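PDB 3O2I: uncharacterized protein from Leptospirillum rubarum, which is of unknown function but pairs with a second copy of itself, the beta-sheet of each subunit running on into the other. Local coordinates for residues His28-Val33 / Glu49-Asp54; Tyr44-Glu49 / Val90-Leu95; Asn58-Ala63 / Leu77-Tyr82. One frame throughout, in Å; residues are numbered along the deposited sequence.

Interaction 1 of 3, residues His28-Val33 / Glu49-Asp54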
loop_
_atom_site.group_PDB
_atom_site.type_symbol
_atom_site.label_atom_id
_atom_site.label_comp_id
_atom_site.label_asym_id
_atom_site.label_seq_id
_atom_site.Cartn_x
_atom_site.Cartn_y
_atom_site.Cartn_z
ATOM N N HIS B 28 5.217 6.848 6.281
ATOM C CA HIS B 28 4.350 5.734 6.623
ATOM C C HIS B 28 3.007 5.813 5.906
ATOM O O HIS B 28 2.489 6.898 5.641
ATOM C CB HIS B 28 4.174 5.669 8.137
ATOM C CG HIS B 28 5.446 5.370 8.861
ATOM N ND1 HIS B 28 5.817 4.087 9.210
ATOM C CD2 HIS B 28 6.454 6.181 9.265
ATOM C CE1 HIS B 28 6.991 4.125 9.817
ATOM N NE2 HIS B 28 7.398 5.383 9.865
ATOM N N ILE B 29 2.452 4.645 5.604
ATOM C CA ILE B 29 1.234 4.525 4.812
ATOM C C ILE B 29 0.023 4.160 5.667
ATOM O O ILE B 29 0.070 3.180 6.421
ATOM C CB ILE B 29 1.417 3.407 3.741
ATOM C CG1 ILE B 29 2.671 3.692 2.880
ATOM C CG2 ILE B 29 0.160 3.257 2.912
ATOM C CD1 ILE B 29 3.010 2.577 1.867
ATOM N N TYR B 30 -1.062 4.926 5.524
ATOM C CA TYR B 30 -2.311 4.662 6.231
ATOM C C TYR B 30 -3.446 4.452 5.241
ATOM O O TYR B 30 -3.835 5.366 4.513
ATOM C CB TYR B 30 -2.621 5.787 7.251
ATOM C CG TYR B 30 -1.550 5.812 8.296
ATOM C CD1 TYR B 30 -1.678 5.081 9.465
ATOM C CD2 TYR B 30 -0.367 6.493 8.075
ATOM C CE1 TYR B 30 -0.662 5.050 10.395
ATOM C CE2 TYR B 30 0.643 6.477 9.003
ATOM C CZ TYR B 30 0.493 5.744 10.154
ATOM O OH TYR B 30 1.511 5.713 11.064
ATOM N N GLU B 31 -3.967 3.231 5.216
ATOM C CA GLU B 31 -5.046 2.893 4.309
ATOM C C GLU B 31 -6.421 2.819 4.988
ATOM O O GLU B 31 -6.562 2.264 6.075
ATOM C CB GLU B 31 -4.748 1.569 3.618
ATOM C CG GLU B 31 -5.767 1.173 2.579
ATOM C CD GLU B 31 -5.504 -0.226 2.024
ATOM O OE1 GLU B 31 -4.677 -0.955 2.610
ATOM O OE2 GLU B 31 -6.119 -0.584 0.998
ATOM N N LEU B 32 -7.428 3.364 4.309
ATOM C CA LEU B 32 -8.825 3.273 4.733
ATOM C C LEU B 32 -9.599 2.499 3.683
ATOM O O LEU B 32 -9.541 2.816 2.487
ATOM C CB LEU B 32 -9.429 4.669 4.885
ATOM C CG LEU B 32 -8.824 5.602 5.936
ATOM C CD1 LEU B 32 -9.278 7.033 5.714
ATOM C CD2 LEU B 32 -9.171 5.152 7.339
ATOM N N VAL B 33 -10.329 1.484 4.123
ATOM C CA VAL B 33 -11.037 0.610 3.201
ATOM C C VAL B 33 -12.559 0.646 3.420
ATOM O O VAL B 33 -13.039 0.521 4.547
ATOM C CB VAL B 33 -10.545 -0.836 3.342
ATOM C CG1 VAL B 33 -11.333 -1.758 2.430
ATOM C CG2 VAL B 33 -9.020 -0.930 3.045
ATOM N N GLU B 49 5.298 10.852 9.810
ATOM C CA GLU B 49 5.463 10.246 11.131
ATOM C C GLU B 49 4.681 8.954 11.320
ATOM O O GLU B 49 3.717 8.682 10.606
ATOM C CB GLU B 49 5.128 11.238 12.245
ATOM C CG GLU B 49 6.158 12.347 12.399
ATOM C CD GLU B 49 6.292 12.804 13.843
ATOM O OE1 GLU B 49 5.472 13.634 14.294
ATOM O OE2 GLU B 49 7.215 12.320 14.532
ATOM N N TYR B 50 5.126 8.152 12.283
ATOM C CA TYR B 50 4.440 6.919 12.627
ATOM C C TYR B 50 3.340 7.203 13.638
ATOM O O TYR B 50 3.566 7.863 14.652
ATOM C CB TYR B 50 5.419 5.892 13.204
ATOM C CG TYR B 50 4.739 4.690 13.828
ATOM C CD1 TYR B 50 4.757 4.494 15.205
ATOM C CD2 TYR B 50 4.058 3.760 13.036
ATOM C CE1 TYR B 50 4.121 3.398 15.784
ATOM C CE2 TYR B 50 3.413 2.665 13.605
ATOM C CZ TYR B 50 3.450 2.486 14.975
ATOM O OH TYR B 50 2.811 1.399 15.533
ATOM N N TRP B 51 2.144 6.718 13.342
ATOM C CA TRP B 51 1.037 6.790 14.280
ATOM C C TRP B 51 0.771 5.368 14.724
ATOM O O TRP B 51 0.629 4.484 13.879
ATOM C CB TRP B 51 -0.216 7.338 13.598
ATOM C CG TRP B 51 -0.087 8.719 13.024
ATOM C CD1 TRP B 51 0.510 9.061 11.846
ATOM C CD2 TRP B 51 -0.592 9.940 13.588
ATOM N NE1 TRP B 51 0.422 10.422 11.651
ATOM C CE2 TRP B 51 -0.253 10.981 12.703
ATOM C CE3 TRP B 51 -1.291 10.252 14.759
ATOM C CZ2 TRP B 51 -0.584 12.318 12.955
ATOM C CZ3 TRP B 51 -1.625 11.580 15.005
ATOM C CH2 TRP B 51 -1.270 12.594 14.107
ATOM N N THR B 52 0.725 5.138 16.035
ATOM C CA THR B 52 0.334 3.833 16.571
ATOM C C THR B 52 -1.067 3.470 16.053
ATOM O O THR B 52 -1.791 4.334 15.562
ATOM C CB THR B 52 0.276 3.852 18.109
ATOM O OG1 THR B 52 -0.966 4.427 18.511
ATOM C CG2 THR B 52 1.432 4.679 18.704
ATOM N N GLU B 53 -1.451 2.202 16.159
ATOM C CA GLU B 53 -2.777 1.793 15.693
ATOM C C GLU B 53 -3.879 2.515 16.490
ATOM O O GLU B 53 -4.868 2.987 15.922
ATOM C CB GLU B 53 -2.953 0.266 15.767
ATOM C CG GLU B 53 -4.110 -0.301 14.903
ATOM C CD GLU B 53 -3.770 -0.399 13.402
ATOM O OE1 GLU B 53 -2.659 0.027 13.001
ATOM O OE2 GLU B 53 -4.616 -0.916 12.627
ATOM N N ASP B 54 -3.698 2.622 17.799
ATOM C CA ASP B 54 -4.680 3.319 18.640
ATOM C C ASP B 54 -4.821 4.796 18.288
ATOM O O ASP B 54 -5.930 5.320 18.219
ATOM C CB ASP B 54 -4.349 3.143 20.115
ATOM C CG ASP B 54 -4.709 1.773 20.614
ATOM O OD1 ASP B 54 -5.348 1.029 19.842
ATOM O OD2 ASP B 54 -4.361 1.439 21.765
#
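Tyr30 OH takes the backbone N-H of Trp51 in a short, nearly straight hydrogen bond, 2.6 Å from Trp51 N with an angle of 170° at the hydrogen. The phenol gets there because its CG stands beside the backbone N, anti to the carbonyl carbon (chi1 -63°), and the ring reaches out from strand 28-35 to the loop leading into helix 53-63. Trp51 then crosses it at about a right angle: the edge of the indole's five-membered ring is turned to the face of Tyr30 in an offset edge-to-face pair, with Trp51 CD1 3.7 Å from Tyr30 CZ. One hydroxyl and one ring face thus hold both the backbone and the side chain of Trp51. A phenylalanine in place of Tyr30 would probably leave the N-H of Trp51 without its acceptor and the loop less firmly tied to the strand.

Two residues back along the strand, His28 meets Tyr50 differently. Tyr50 CB lies over one face of the imidazole, 4.0 Å from the ring centroid and 14° off the normal, a CH-pi contact, whereas the two rings are merely oblique to each other. Beyond this, Thr52 is the N-cap of helix 53-63. The second subunit comes close here, its Gln96 donating to Trp51 O and its strand lying parallel to 28-33. Within the chain, strand 41-47 flanks 28-33 in the sheet, Phe56 of helix 53-63 meets Tyr30 edge-to-face, and Trp51 stacks on Phe89.

Interaction 2 of 3, residues Tyr44-Glu49 / Val90-Leu95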
loop_
_atom_site.group_PDB
_atom_site.type_symbol
_atom_site.label_atom_id
_atom_site.label_comp_id
_atom_site.label_asym_id
_atom_site.label_seq_id
_atom_site.Cartn_x
_atom_site.Cartn_y
_atom_site.Cartn_z
ATOM N N TYR B 44 -5.353 5.510 0.212
ATOM C CA TYR B 44 -4.011 5.381 0.764
ATOM C C TYR B 44 -3.514 6.753 1.145
ATOM O O TYR B 44 -3.367 7.617 0.281
ATOM C CB TYR B 44 -3.060 4.746 -0.275
ATOM C CG TYR B 44 -3.458 3.338 -0.657
ATOM C CD1 TYR B 44 -3.066 2.256 0.120
ATOM C CD2 TYR B 44 -4.241 3.093 -1.777
ATOM C CE1 TYR B 44 -3.435 0.966 -0.211
ATOM C CE2 TYR B 44 -4.607 1.796 -2.126
ATOM C CZ TYR B 44 -4.204 0.742 -1.333
ATOM O OH TYR B 44 -4.557 -0.550 -1.663
ATOM N N LEU B 45 -3.247 6.950 2.432
ATOM C CA LEU B 45 -2.704 8.217 2.925
ATOM C C LEU B 45 -1.259 8.049 3.384
ATOM O O LEU B 45 -0.876 7.007 3.898
ATOM C CB LEU B 45 -3.529 8.736 4.096
ATOM C CG LEU B 45 -5.028 8.936 3.872
ATOM C CD1 LEU B 45 -5.641 9.562 5.127
ATOM C CD2 LEU B 45 -5.286 9.812 2.667
ATOM N N LEU B 46 -0.471 9.098 3.217
ATOM C CA LEU B 46 0.926 9.086 3.616
ATOM C C LEU B 46 1.147 10.072 4.734
ATOM O O LEU B 46 0.542 11.139 4.742
ATOM C CB LEU B 46 1.810 9.511 2.438
ATOM C CG LEU B 46 2.247 8.473 1.415
ATOM C CD1 LEU B 46 1.448 7.194 1.575
ATOM C CD2 LEU B 46 2.162 9.048 -0.004
ATOM N N HIS B 47 2.025 9.726 5.667
ATOM C CA HIS B 47 2.467 10.682 6.680
ATOM C C HIS B 47 3.950 10.487 6.975
ATOM O O HIS B 47 4.450 9.365 6.940
ATOM C CB HIS B 47 1.659 10.537 7.969
ATOM C CG HIS B 47 1.650 11.771 8.812
ATOM N ND1 HIS B 47 2.757 12.200 9.515
ATOM C CD2 HIS B 47 0.672 12.677 9.059
ATOM C CE1 HIS B 47 2.461 13.318 10.157
ATOM N NE2 HIS B 47 1.207 13.634 9.889
ATOM N N SER B 48 4.647 11.581 7.264
ATOM C CA SER B 48 6.065 11.503 7.588
ATOM C C SER B 48 6.315 10.874 8.953
ATOM O O SER B 48 7.417 10.407 9.225
ATOM C CB SER B 48 6.748 12.876 7.484
ATOM O OG SER B 48 6.239 13.798 8.432
ATOM N N GLU B 49 5.298 10.852 9.810
ATOM C CA GLU B 49 5.463 10.246 11.131
ATOM C C GLU B 49 4.681 8.954 11.320
ATOM O O GLU B 49 3.717 8.682 10.606
ATOM C CB GLU B 49 5.128 11.238 12.245
ATOM C CG GLU B 49 6.158 12.347 12.399
ATOM C CD GLU B 49 6.292 12.804 13.843
ATOM O OE1 GLU B 49 5.472 13.634 14.294
ATOM O OE2 GLU B 49 7.215 12.320 14.532
ATOM N N VAL B 90 -1.049 13.127 3.281
ATOM C CA VAL B 90 -1.180 13.413 1.859
ATOM C C VAL B 90 -1.729 12.162 1.202
ATOM O O VAL B 90 -1.284 11.058 1.505
ATOM C CB VAL B 90 0.164 13.857 1.217
ATOM C CG1 VAL B 90 0.733 15.034 1.975
ATOM C CG2 VAL B 90 1.162 12.735 1.208
ATOM N N GLU B 91 -2.732 12.323 0.345
ATOM C CA GLU B 91 -3.350 11.164 -0.287
ATOM C C GLU B 91 -2.508 10.694 -1.456
ATOM O O GLU B 91 -2.106 11.497 -2.293
ATOM C CB GLU B 91 -4.762 11.478 -0.773
ATOM C CG GLU B 91 -5.479 10.271 -1.380
ATOM C CD GLU B 91 -6.907 10.580 -1.801
ATOM O OE1 GLU B 91 -7.273 11.775 -1.840
ATOM O OE2 GLU B 91 -7.659 9.625 -2.093
ATOM N N ALA B 92 -2.242 9.392 -1.500
ATOM C CA ALA B 92 -1.511 8.786 -2.614
ATOM C C ALA B 92 -2.504 8.464 -3.714
ATOM O O ALA B 92 -3.711 8.361 -3.459
ATOM C CB ALA B 92 -0.807 7.531 -2.162
ATOM N N GLY B 93 -2.001 8.313 -4.936
ATOM C CA GLY B 93 -2.847 8.005 -6.075
ATOM C C GLY B 93 -3.316 6.560 -6.144
ATOM O O GLY B 93 -4.261 6.242 -6.869
ATOM N N GLY B 94 -2.660 5.678 -5.392
ATOM C CA GLY B 94 -3.014 4.274 -5.418
ATOM C C GLY B 94 -1.820 3.381 -5.156
ATOM O O GLY B 94 -0.721 3.862 -4.889
ATOM N N LEU B 95 -2.044 2.076 -5.233
ATOM C CA LEU B 95 -1.013 1.103 -4.912
ATOM C C LEU B 95 -1.006 -0.001 -5.954
ATOM O O LEU B 95 -2.062 -0.478 -6.371
ATOM C CB LEU B 95 -1.237 0.504 -3.518
ATOM C CG LEU B 95 -0.210 -0.513 -2.986
ATOM C CD1 LEU B 95 -0.240 -0.595 -1.466
ATOM C CD2 LEU B 95 -0.439 -1.906 -3.597
HETATM O O HOH W 1 -5.614 6.584 -2.185
#
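Leu95 lies across the phenol of Tyr44 at about a right angle, its CB over one face of the ring, 3.9 Å from the centroid and 20° off the normal. This CH-pi contact is widened by Leu95 CD1, which reaches the rim at Tyr44 CE1, 3.8 Å away. The turn through Gly93 and Gly94 brings Leu95 back over the ring; Gly94 has backbone angles (phi 149°, psi -177°) at which a side chain would collide with the carbonyl oxygen of Gly93, so glycine fits here.

Before the turn the two segments run antiparallel. Leu46 and Val90 form a hydrogen-bonded pair, N to O both ways, and Ala92 N donates to Tyr44 O at 2.8 Å. On the sheet face that carries Leu46 and Val90, their side chains meet at a slant, Val90 CG2 pressing on Leu46 CB at 3.5 Å, and Leu46 CD2 reaches on to Ala92 CB. On the other face Leu45 CD2 lies against the backbone and CB of Glu91, 3.8 Å from Glu91 CA. A water accepts from Tyr44 N and probably donates to Ala92 O, bridging the two segments beyond the Ala92 N to Tyr44 O bond.

Strand 28-35 borders 41-47 on its other side. Helix 72-87 packs on Leu45 through Ser80 and Leu83, while Ile29 of the second subunit packs against Tyr44 and Ala92, and Leu95 pairs with a strand of that subunit.

Interaction 3 of 3, residues Asn58-Ala63 / Leu77-Tyr82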
loop_
_atom_site.group_PDB
_atom_site.type_symbol
_atom_site.label_atom_id
_atom_site.label_comp_id
_atom_site.label_asym_id
_atom_site.label_seq_id
_atom_site.Cartn_x
_atom_site.Cartn_y
_atom_site.Cartn_z
ATOM N N ASN B 58 -8.186 6.659 16.906
ATOM C CA ASN B 58 -8.580 7.930 17.521
ATOM C C ASN B 58 -8.725 9.094 16.541
ATOM O O ASN B 58 -9.558 9.982 16.741
ATOM C CB ASN B 58 -7.612 8.310 18.641
ATOM C CG ASN B 58 -7.946 7.627 19.953
ATOM O OD1 ASN B 58 -9.008 7.861 20.536
ATOM N ND2 ASN B 58 -7.042 6.776 20.427
ATOM N N LEU B 59 -7.912 9.089 15.486
ATOM C CA LEU B 59 -8.036 10.085 14.429
ATOM C C LEU B 59 -9.406 10.030 13.747
ATOM O O LEU B 59 -9.952 11.067 13.374
ATOM C CB LEU B 59 -6.932 9.907 13.383
ATOM C CG LEU B 59 -5.555 10.411 13.802
ATOM C CD1 LEU B 59 -4.543 10.170 12.695
ATOM C CD2 LEU B 59 -5.621 11.890 14.155
ATOM N N LEU B 60 -9.943 8.823 13.564
ATOM C CA LEU B 60 -11.252 8.666 12.933
ATOM C C LEU B 60 -12.345 9.245 13.838
ATOM O O LEU B 60 -13.265 9.915 13.363
ATOM C CB LEU B 60 -11.565 7.192 12.599
ATOM C CG LEU B 60 -10.578 6.346 11.777
ATOM C CD1 LEU B 60 -11.281 5.146 11.103
ATOM C CD2 LEU B 60 -9.836 7.166 10.745
ATOM N N LEU B 61 -12.253 8.970 15.137
ATOM C CA LEU B 61 -13.183 9.572 16.089
ATOM C C LEU B 61 -13.168 11.093 15.919
ATOM O O LEU B 61 -14.223 11.719 15.850
ATOM C CB LEU B 61 -12.846 9.175 17.531
ATOM C CG LEU B 61 -12.961 7.670 17.805
ATOM C CD1 LEU B 61 -12.484 7.323 19.205
ATOM C CD2 LEU B 61 -14.386 7.175 17.593
ATOM N N GLU B 62 -11.975 11.678 15.807
ATOM C CA GLU B 62 -11.868 13.120 15.623
ATOM C C GLU B 62 -12.643 13.556 14.385
ATOM O O GLU B 62 -13.481 14.450 14.451
ATOM C CB GLU B 62 -10.410 13.564 15.512
ATOM C CG GLU B 62 -9.669 13.682 16.834
ATOM C CD GLU B 62 -8.249 14.208 16.653
ATOM O OE1 GLU B 62 -8.063 15.189 15.896
ATOM O OE2 GLU B 62 -7.317 13.637 17.263
ATOM N N ALA B 63 -12.362 12.921 13.253
ATOM C CA ALA B 63 -13.089 13.225 12.023
ATOM C C ALA B 63 -14.611 13.172 12.222
ATOM O O ALA B 63 -15.359 13.927 11.601
ATOM C CB ALA B 63 -12.674 12.272 10.914
ATOM N N LEU B 77 -14.762 8.954 2.541
ATOM C CA LEU B 77 -14.310 10.128 1.800
ATOM C C LEU B 77 -14.101 11.325 2.717
ATOM O O LEU B 77 -13.169 12.113 2.528
ATOM C CB LEU B 77 -15.319 10.487 0.710
ATOM C CG LEU B 77 -15.545 9.429 -0.367
ATOM C CD1 LEU B 77 -16.560 9.921 -1.387
ATOM C CD2 LEU B 77 -14.217 9.057 -1.046
ATOM N N GLU B 78 -14.975 11.453 3.714
ATOM C CA GLU B 78 -14.944 12.599 4.619
ATOM C C GLU B 78 -13.797 12.492 5.619
ATOM O O GLU B 78 -13.073 13.459 5.846
ATOM C CB GLU B 78 -16.299 12.763 5.340
ATOM C CG GLU B 78 -17.498 12.763 4.390
ATOM C CD GLU B 78 -18.711 13.498 4.951
ATOM O OE1 GLU B 78 -19.852 13.022 4.740
ATOM O OE2 GLU B 78 -18.523 14.550 5.602
ATOM N N VAL B 79 -13.638 11.315 6.215
ATOM C CA VAL B 79 -12.519 11.035 7.110
ATOM C C VAL B 79 -11.167 11.304 6.422
ATOM O O VAL B 79 -10.268 11.938 6.994
ATOM C CB VAL B 79 -12.575 9.569 7.592
ATOM C CG1 VAL B 79 -11.311 9.203 8.361
ATOM C CG2 VAL B 79 -13.829 9.339 8.433
ATOM N N SER B 80 -11.027 10.816 5.194
ATOM C CA SER B 80 -9.830 11.083 4.398
ATOM C C SER B 80 -9.559 12.586 4.305
ATOM O O SER B 80 -8.444 13.045 4.579
ATOM C CB SER B 80 -9.978 10.488 2.997
ATOM O OG SER B 80 -8.852 10.801 2.184
ATOM N N LYS B 81 -10.587 13.345 3.924
ATOM C CA LYS B 81 -10.479 14.800 3.777
ATOM C C LYS B 81 -10.000 15.489 5.050
ATOM O O LYS B 81 -9.283 16.485 4.994
ATOM C CB LYS B 81 -11.822 15.403 3.365
ATOM C CG LYS B 81 -12.167 15.258 1.897
ATOM C CD LYS B 81 -13.434 16.042 1.565
ATOM C CE LYS B 81 -13.239 17.536 1.800
ATOM N NZ LYS B 81 -14.494 18.319 1.567
ATOM N N TYR B 82 -10.398 14.946 6.194
ATOM C CA TYR B 82 -10.065 15.541 7.482
ATOM C C TYR B 82 -8.626 15.242 7.892
ATOM O O TYR B 82 -7.912 16.132 8.351
ATOM C CB TYR B 82 -11.047 15.088 8.574
ATOM C CG TYR B 82 -10.630 15.519 9.961
ATOM C CD1 TYR B 82 -10.895 16.805 10.422
ATOM C CD2 TYR B 82 -9.958 14.646 10.803
ATOM C CE1 TYR B 82 -10.499 17.207 11.693
ATOM C CE2 TYR B 82 -9.559 15.034 12.067
ATOM C CZ TYR B 82 -9.829 16.317 12.509
ATOM O OH TYR B 82 -9.421 16.695 13.768
#
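Ala63 is the hollow in this helix pair, and Tyr82 fills it. The phenol lies along the last turn of helix 53-63 with one face over Ala63 CA, 4.0 Å from the ring centroid and 25° off the normal, a CH-pi contact, while Ala63 CB comes within 3.6 Å of Tyr82 CD2. The small methyl lets the aromatic ring lie close to the backbone. Tyr82 is put there by a first torsion that sets CG anti to the backbone N (chi1 172°), sending the ring across toward the other helix. At its far end, 2.9 Å away, Tyr82 OH donates to Glu62 OE1, which accepts with its anti lone pair. The carboxylate is turned steeply against the ring plane, with OE1 at the ring's edge, and Glu62 CB comes close to the hydroxyl, 3.7 Å from Tyr82 OH. His87 also bonds to Glu62 OE1, so one carboxylate oxygen holds two partners, an arrangement likely to favour the charged form of Glu62.

The two helices belong to the layer packed on one side of the antiparallel sheet, and the axes of segments 58-63 and 77-82 cross at 102°, 9.3 Å apart at closest approach. Such a steep crossing confines the contact to a small patch, with Ala63 and Val79 at its nearest backbone point, their CA atoms 5.4 Å apart.

Val79 is the bump coming from helix 72-87. It forks between two neighbours: CG2 points to Ala63 CB, and CG1 presses on Leu60 CD2 more tightly than usual for carbons. Leu60 and Val79 cross at about a right angle here, and Leu32 of strand 28-35 packs against both from the sheet side. Ile113 of the second subunit packs on Leu60.

Overall arrangement
Interactions 1 and 2 have centres about 10 Å apart and sit on one antiparallel sheet, sharing Glu49: strands 28-35 and 41-47 are neighbours in it, joined by backbone pairs such as Tyr30 with Leu45, and 90-91 follows on the far side of 41-47. Along the chain their segments alternate. Interaction 3, its centre about 12 Å from that of interaction 1 and 14 Å from that of interaction 2, lies inside the loop that interaction 2 closes and shares helix 53-63 with interaction 1. Leu32 and Leu45 link the sheet to this helical layer. All three touch the second subunit, so the elements that pack within the chain also lie at or near the subunit interface.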